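Local coordinates for putative NAD(P)H-flavin oxidoreductase (Neisseria meningitidis serogroup A / serotype 4A, PDB 6WT2), which probably reduces nitro compounds such as chloramphenicol with NAD(P)H as electron donor, using bound FMN as cofactor in a nitroreductase-family dimer, at residues A95-R109 and M117-A129. Sequence-based numbering, arbitrary orientation.
Sequences ARFDSPFMLESLKRR and MAKSLARYQAFQA. With NIO (nicotinic acid), chain E; FMN (flavin mononucleotide), chain K.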
# COMPACT_ATOMS: atom_id res chain seq x y z
N ALA A 95 5.56 -15.37 8.31
CA ALA A 95 4.11 -15.51 8.45
C ALA A 95 3.58 -16.66 7.58
O ALA A 95 2.73 -16.49 6.71
CB ALA A 95 3.43 -14.19 8.10
N ARG A 96 4.13 -17.85 7.85
CA ARG A 96 3.69 -19.07 7.18
C ARG A 96 2.27 -19.43 7.58
O ARG A 96 1.78 -19.08 8.66
CB ARG A 96 4.62 -20.23 7.53
CG ARG A 96 6.04 -20.11 7.00
CD ARG A 96 6.91 -21.23 7.56
NE ARG A 96 6.24 -22.52 7.48
CZ ARG A 96 6.27 -23.33 6.42
NH1 ARG A 96 6.93 -22.98 5.32
NH2 ARG A 96 5.63 -24.49 6.46
N PHE A 97 1.60 -20.20 6.71
CA PHE A 97 0.24 -20.66 7.00
C PHE A 97 0.15 -21.41 8.34
O PHE A 97 -0.90 -21.39 8.98
CB PHE A 97 -0.26 -21.58 5.87
CG PHE A 97 0.49 -22.88 5.79
CD1 PHE A 97 -0.01 -24.02 6.39
CD2 PHE A 97 1.72 -22.93 5.15
CE1 PHE A 97 0.69 -25.21 6.34
CE2 PHE A 97 2.43 -24.12 5.10
CZ PHE A 97 1.91 -25.26 5.70
N ASP A 98 1.23 -22.08 8.76
CA ASP A 98 1.22 -22.89 9.98
C ASP A 98 1.83 -22.18 11.18
O ASP A 98 2.14 -22.83 12.19
CB ASP A 98 1.93 -24.23 9.73
CG ASP A 98 3.36 -24.07 9.19
OD1 ASP A 98 3.92 -22.96 9.24
OD2 ASP A 98 3.92 -25.08 8.70
N SER A 99 2.01 -20.81 11.11
CA SER A 99 2.61 -20.14 12.26
C SER A 99 1.55 -19.78 13.31
O SER A 99 0.37 -19.64 12.98
CB SER A 99 3.35 -18.88 11.81
OG SER A 99 2.47 -17.96 11.18
N PRO A 100 1.94 -19.64 14.58
CA PRO A 100 0.96 -19.20 15.59
C PRO A 100 0.33 -17.86 15.27
O PRO A 100 -0.83 -17.62 15.61
CB PRO A 100 1.79 -19.14 16.88
CG PRO A 100 2.94 -20.07 16.64
CD PRO A 100 3.24 -20.00 15.17
N PHE A 101 1.09 -16.97 14.62
CA PHE A 101 0.56 -15.65 14.31
C PHE A 101 -0.58 -15.73 13.31
O PHE A 101 -1.58 -15.01 13.44
CB PHE A 101 1.68 -14.75 13.78
CG PHE A 101 1.22 -13.38 13.36
CD1 PHE A 101 1.17 -12.34 14.28
CD2 PHE A 101 0.81 -13.14 12.05
CE1 PHE A 101 0.74 -11.08 13.90
CE2 PHE A 101 0.38 -11.88 11.67
CZ PHE A 101 0.34 -10.85 12.59
N MSE A 102 -0.45 -16.59 12.31
CA MSE A 102 -1.50 -16.76 11.32
C MSE A 102 -2.70 -17.50 11.91
O MSE A 102 -3.84 -17.20 11.55
CB MSE A 102 -0.97 -17.51 10.09
CG MSE A 102 0.04 -16.67 9.27
SE MSE A 102 -0.80 -15.10 8.47
CE MSE A 102 -2.33 -16.03 7.76
N LEU A 103 -2.45 -18.44 12.82
CA LEU A 103 -3.55 -19.10 13.51
C LEU A 103 -4.42 -18.07 14.24
O LEU A 103 -5.65 -18.12 14.16
CB LEU A 103 -3.01 -20.14 14.50
CG LEU A 103 -4.12 -20.93 15.19
CD1 LEU A 103 -4.90 -21.72 14.15
CD2 LEU A 103 -3.54 -21.86 16.27
N GLU A 104 -3.78 -17.11 14.91
CA GLU A 104 -4.53 -16.09 15.64
C GLU A 104 -5.37 -15.23 14.69
O GLU A 104 -6.53 -14.92 14.99
CB GLU A 104 -3.57 -15.23 16.46
CG GLU A 104 -4.22 -14.14 17.32
CD GLU A 104 -4.86 -14.66 18.62
OE1 GLU A 104 -5.03 -15.89 18.80
OE2 GLU A 104 -5.20 -13.81 19.48
N SER A 105 -4.81 -14.85 13.53
CA SER A 105 -5.57 -14.03 12.60
C SER A 105 -6.75 -14.80 12.02
O SER A 105 -7.81 -14.21 11.80
CB SER A 105 -4.66 -13.50 11.48
OG SER A 105 -4.26 -14.54 10.60
N LEU A 106 -6.60 -16.11 11.84
CA LEU A 106 -7.69 -16.94 11.34
C LEU A 106 -8.84 -17.03 12.34
O LEU A 106 -10.01 -16.97 11.96
CB LEU A 106 -7.17 -18.34 11.03
CG LEU A 106 -8.27 -19.32 10.62
CD1 LEU A 106 -9.01 -18.78 9.41
CD2 LEU A 106 -7.70 -20.70 10.31
N LYS A 107 -8.53 -17.20 13.63
CA LYS A 107 -9.59 -17.19 14.62
C LYS A 107 -10.27 -15.84 14.67
O LYS A 107 -11.48 -15.76 14.91
CB LYS A 107 -9.04 -17.60 15.98
CG LYS A 107 -8.40 -18.98 15.95
CD LYS A 107 -8.18 -19.54 17.34
CE LYS A 107 -6.93 -19.01 17.98
NZ LYS A 107 -6.53 -19.90 19.15
N ARG A 108 -9.52 -14.76 14.45
CA ARG A 108 -10.10 -13.42 14.46
C ARG A 108 -11.03 -13.19 13.28
O ARG A 108 -11.90 -12.31 13.36
CB ARG A 108 -8.98 -12.37 14.48
CG ARG A 108 -9.39 -10.98 14.96
CD ARG A 108 -8.17 -10.11 15.28
NE ARG A 108 -7.28 -10.02 14.13
CZ ARG A 108 -6.04 -10.51 14.10
NH1 ARG A 108 -5.52 -11.09 15.18
NH2 ARG A 108 -5.33 -10.38 12.98
N ARG A 109 -10.87 -13.95 12.19
CA ARG A 109 -11.85 -13.96 11.11
C ARG A 109 -13.12 -14.72 11.47
O ARG A 109 -14.05 -14.77 10.66
CB ARG A 109 -11.27 -14.59 9.84
CG ARG A 109 -10.01 -13.93 9.35
CD ARG A 109 -9.64 -14.45 7.97
NE ARG A 109 -10.55 -13.96 6.94
CZ ARG A 109 -10.39 -14.17 5.63
NH1 ARG A 109 -9.36 -14.89 5.19
NH2 ARG A 109 -11.26 -13.67 4.77
N MSE A 117 -11.15 -24.71 10.68
CA MSE A 117 -9.81 -24.12 10.72
C MSE A 117 -8.83 -24.90 9.88
O MSE A 117 -8.05 -24.33 9.11
CB MSE A 117 -9.27 -24.04 12.15
CG MSE A 117 -9.90 -22.93 12.97
SE MSE A 117 -8.99 -22.75 14.69
CE MSE A 117 -9.08 -24.59 15.30
N ALA A 118 -8.87 -26.23 10.04
CA ALA A 118 -8.00 -27.09 9.26
C ALA A 118 -8.18 -26.86 7.76
O ALA A 118 -7.20 -26.80 7.01
CB ALA A 118 -8.26 -28.56 9.61
N LYS A 119 -9.43 -26.68 7.32
CA LYS A 119 -9.70 -26.52 5.89
C LYS A 119 -9.24 -25.16 5.38
O LYS A 119 -8.78 -25.03 4.23
CB LYS A 119 -11.19 -26.72 5.63
CG LYS A 119 -11.56 -26.93 4.16
CD LYS A 119 -12.96 -27.53 4.03
CE LYS A 119 -14.05 -26.53 4.41
NZ LYS A 119 -14.21 -25.44 3.39
N SER A 120 -9.38 -24.12 6.21
CA SER A 120 -8.86 -22.80 5.85
C SER A 120 -7.35 -22.82 5.73
O SER A 120 -6.79 -22.26 4.78
CB SER A 120 -9.28 -21.77 6.91
OG SER A 120 -10.67 -21.52 6.85
N LEU A 121 -6.67 -23.44 6.69
CA LEU A 121 -5.21 -23.48 6.66
C LEU A 121 -4.70 -24.25 5.45
O LEU A 121 -3.65 -23.91 4.89
CB LEU A 121 -4.67 -24.09 7.96
CG LEU A 121 -4.91 -23.28 9.24
CD1 LEU A 121 -4.40 -24.03 10.49
CD2 LEU A 121 -4.27 -21.89 9.14
N ALA A 122 -5.43 -25.29 5.03
CA ALA A 122 -5.08 -25.98 3.79
C ALA A 122 -5.15 -25.04 2.59
O ALA A 122 -4.27 -25.07 1.72
CB ALA A 122 -6.00 -27.18 3.58
N ARG A 123 -6.18 -24.19 2.54
CA ARG A 123 -6.28 -23.22 1.45
C ARG A 123 -5.17 -22.17 1.53
O ARG A 123 -4.58 -21.80 0.50
CB ARG A 123 -7.65 -22.54 1.45
CG ARG A 123 -8.80 -23.45 1.06
CD ARG A 123 -10.07 -22.67 0.79
NE ARG A 123 -10.68 -22.17 2.01
CZ ARG A 123 -11.51 -22.87 2.78
NH1 ARG A 123 -11.83 -24.11 2.43
NH2 ARG A 123 -12.03 -22.35 3.88
N TYR A 124 -4.86 -21.69 2.74
CA TYR A 124 -3.76 -20.75 2.90
C TYR A 124 -2.45 -21.36 2.41
O TYR A 124 -1.63 -20.67 1.79
CB TYR A 124 -3.59 -20.33 4.36
CG TYR A 124 -4.66 -19.44 4.96
CD1 TYR A 124 -5.77 -19.03 4.24
CD2 TYR A 124 -4.52 -18.98 6.28
CE1 TYR A 124 -6.74 -18.21 4.82
CE2 TYR A 124 -5.47 -18.17 6.86
CZ TYR A 124 -6.58 -17.79 6.14
OH TYR A 124 -7.51 -16.97 6.74
N GLN A 125 -2.22 -22.64 2.72
CA GLN A 125 -0.99 -23.30 2.30
C GLN A 125 -0.87 -23.32 0.79
O GLN A 125 0.19 -23.03 0.23
CB GLN A 125 -0.93 -24.72 2.85
CG GLN A 125 0.16 -25.55 2.19
CD GLN A 125 0.54 -26.78 2.97
OE1 GLN A 125 -0.18 -27.20 3.87
NE2 GLN A 125 1.68 -27.36 2.63
N ALA A 126 -1.95 -23.71 0.10
CA ALA A 126 -1.94 -23.76 -1.35
C ALA A 126 -1.73 -22.38 -1.94
O ALA A 126 -0.97 -22.21 -2.90
CB ALA A 126 -3.24 -24.37 -1.86
N PHE A 127 -2.40 -21.37 -1.37
CA PHE A 127 -2.20 -19.99 -1.80
C PHE A 127 -0.73 -19.60 -1.70
O PHE A 127 -0.13 -19.11 -2.67
CB PHE A 127 -3.06 -19.05 -0.94
CG PHE A 127 -2.69 -17.60 -1.08
CD1 PHE A 127 -2.90 -16.94 -2.28
CD2 PHE A 127 -2.14 -16.90 -0.03
CE1 PHE A 127 -2.55 -15.59 -2.42
CE2 PHE A 127 -1.78 -15.56 -0.16
CZ PHE A 127 -1.99 -14.90 -1.36
N GLN A 128 -0.12 -19.85 -0.54
CA GLN A 128 1.25 -19.42 -0.32
C GLN A 128 2.25 -20.27 -1.10
O GLN A 128 3.28 -19.76 -1.54
CB GLN A 128 1.58 -19.48 1.17
CG GLN A 128 0.89 -18.41 1.97
CD GLN A 128 1.43 -18.36 3.37
OE1 GLN A 128 1.81 -19.40 3.92
NE2 GLN A 128 1.50 -17.17 3.95
N ALA A 129 1.98 -21.57 -1.25
CA ALA A 129 2.96 -22.42 -1.92
C ALA A 129 2.85 -22.35 -3.44
O ALA A 129 3.87 -22.37 -4.13
CB ALA A 129 2.80 -23.87 -1.45
N NIO E . -7.65 -16.03 -0.94
C1 NIO E . -8.33 -15.42 0.04
C2 NIO E . -7.78 -14.34 0.72
C3 NIO E . -6.50 -13.89 0.39
C4 NIO E . -5.81 -14.56 -0.61
C5 NIO E . -6.41 -15.63 -1.27
C6 NIO E . -8.55 -13.66 1.81
O1 NIO E . -8.11 -12.59 2.28
O2 NIO E . -9.62 -14.19 2.23
N1 FMN K . -10.48 -11.43 -0.21
C2 FMN K . -10.91 -12.41 -1.05
O2 FMN K . -12.06 -12.86 -0.87
N3 FMN K . -10.11 -13.01 -1.95
C4 FMN K . -8.84 -12.61 -2.15
O4 FMN K . -8.14 -13.09 -3.06
C4A FMN K . -8.33 -11.50 -1.33
N5 FMN K . -7.03 -11.16 -1.38
C5A FMN K . -6.60 -10.08 -0.70
C6 FMN K . -5.38 -9.50 -1.04
C7 FMN K . -4.93 -8.42 -0.31
C7M FMN K . -3.62 -7.78 -0.67
C8 FMN K . -5.84 -7.75 0.65
C8M FMN K . -5.44 -6.49 1.37
C9 FMN K . -7.07 -8.32 0.99
C9A FMN K . -7.51 -9.40 0.27
N10 FMN K . -8.79 -9.93 0.54
C10 FMN K . -9.22 -10.99 -0.27
C1' FMN K . -9.69 -9.29 1.50
C2' FMN K . -9.30 -9.65 2.95
O2' FMN K . -9.74 -10.98 3.26
C3' FMN K . -9.98 -8.66 3.87
O3' FMN K . -9.41 -7.37 3.64
C4' FMN K . -9.80 -9.01 5.35
O4' FMN K . -10.35 -10.32 5.56
C5' FMN K . -10.52 -7.99 6.23
O5' FMN K . -11.86 -7.82 5.75
P FMN K . -12.39 -6.35 5.41
O1P FMN K . -12.16 -5.56 6.67
O2P FMN K . -13.82 -6.54 4.99
O3P FMN K . -11.49 -5.95 4.25
O HOH W 1 -6.40 -15.33 8.58
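Tyr124 OH is held by two groups, both leading to 95-109: Arg109 NH1 donates to it at 3.2 Å, with an N-H...O angle of 153°, and a water 2.7 Å from this OH passes the link on to Ser105 OG, to which it donates. Arg109 NH1 lies at the edge of the phenol, near its plane, and the guanidinium is nearly coplanar with the ring, the two groups meeting edge to edge. The arginine chain bends at chi3, and the same NH1, together with NH2, reaches a carboxylate oxygen of nicotinic acid, O2, in the guanidinium plane. FMN O4' lies over one face of that guanidinium; Arg23 of the second subunit packs against Arg109 and also hydrogen-bonds the flavin.

Beside the phenol, Leu106 is a knob in a hole formed by Met117, Ser120, Leu121 and Tyr124. Leu106 CD2 lies 3.8 Å from Leu121 CD2, while CD1 turns toward the phenol oxygen. The CE methyl of Met102 approaches the Tyr124 ring obliquely, 3.9 Å from CE2.

At the other end of the contact, the Gln128 amide reads the backbone before helix 100-108. Gln128 NE2 donates to Ala95 O at 3.1 Å, nearly straight at 168°, whereas the bond from Phe97 N to Gln128 OE1 is weak. Phe97 stacks on Gln125: Gln125 CB stands 3.6 Å from the Phe97 ring centroid, a CH-pi contact, and the amide lies nearly parallel to the ring. Asp98 CB lies over the opposite face, offset toward the rim.

Together these contacts join two helices crossing at 121° beside the flavin site, where Phe127 packs its ring face against the pyridine. By accepting one N-H of NH1, the phenol probably helps fix the rotation of the guanidinium while both terminal nitrogens donate to O2 of nicotinic acid, probably a charge-assisted pairing with the carboxylate.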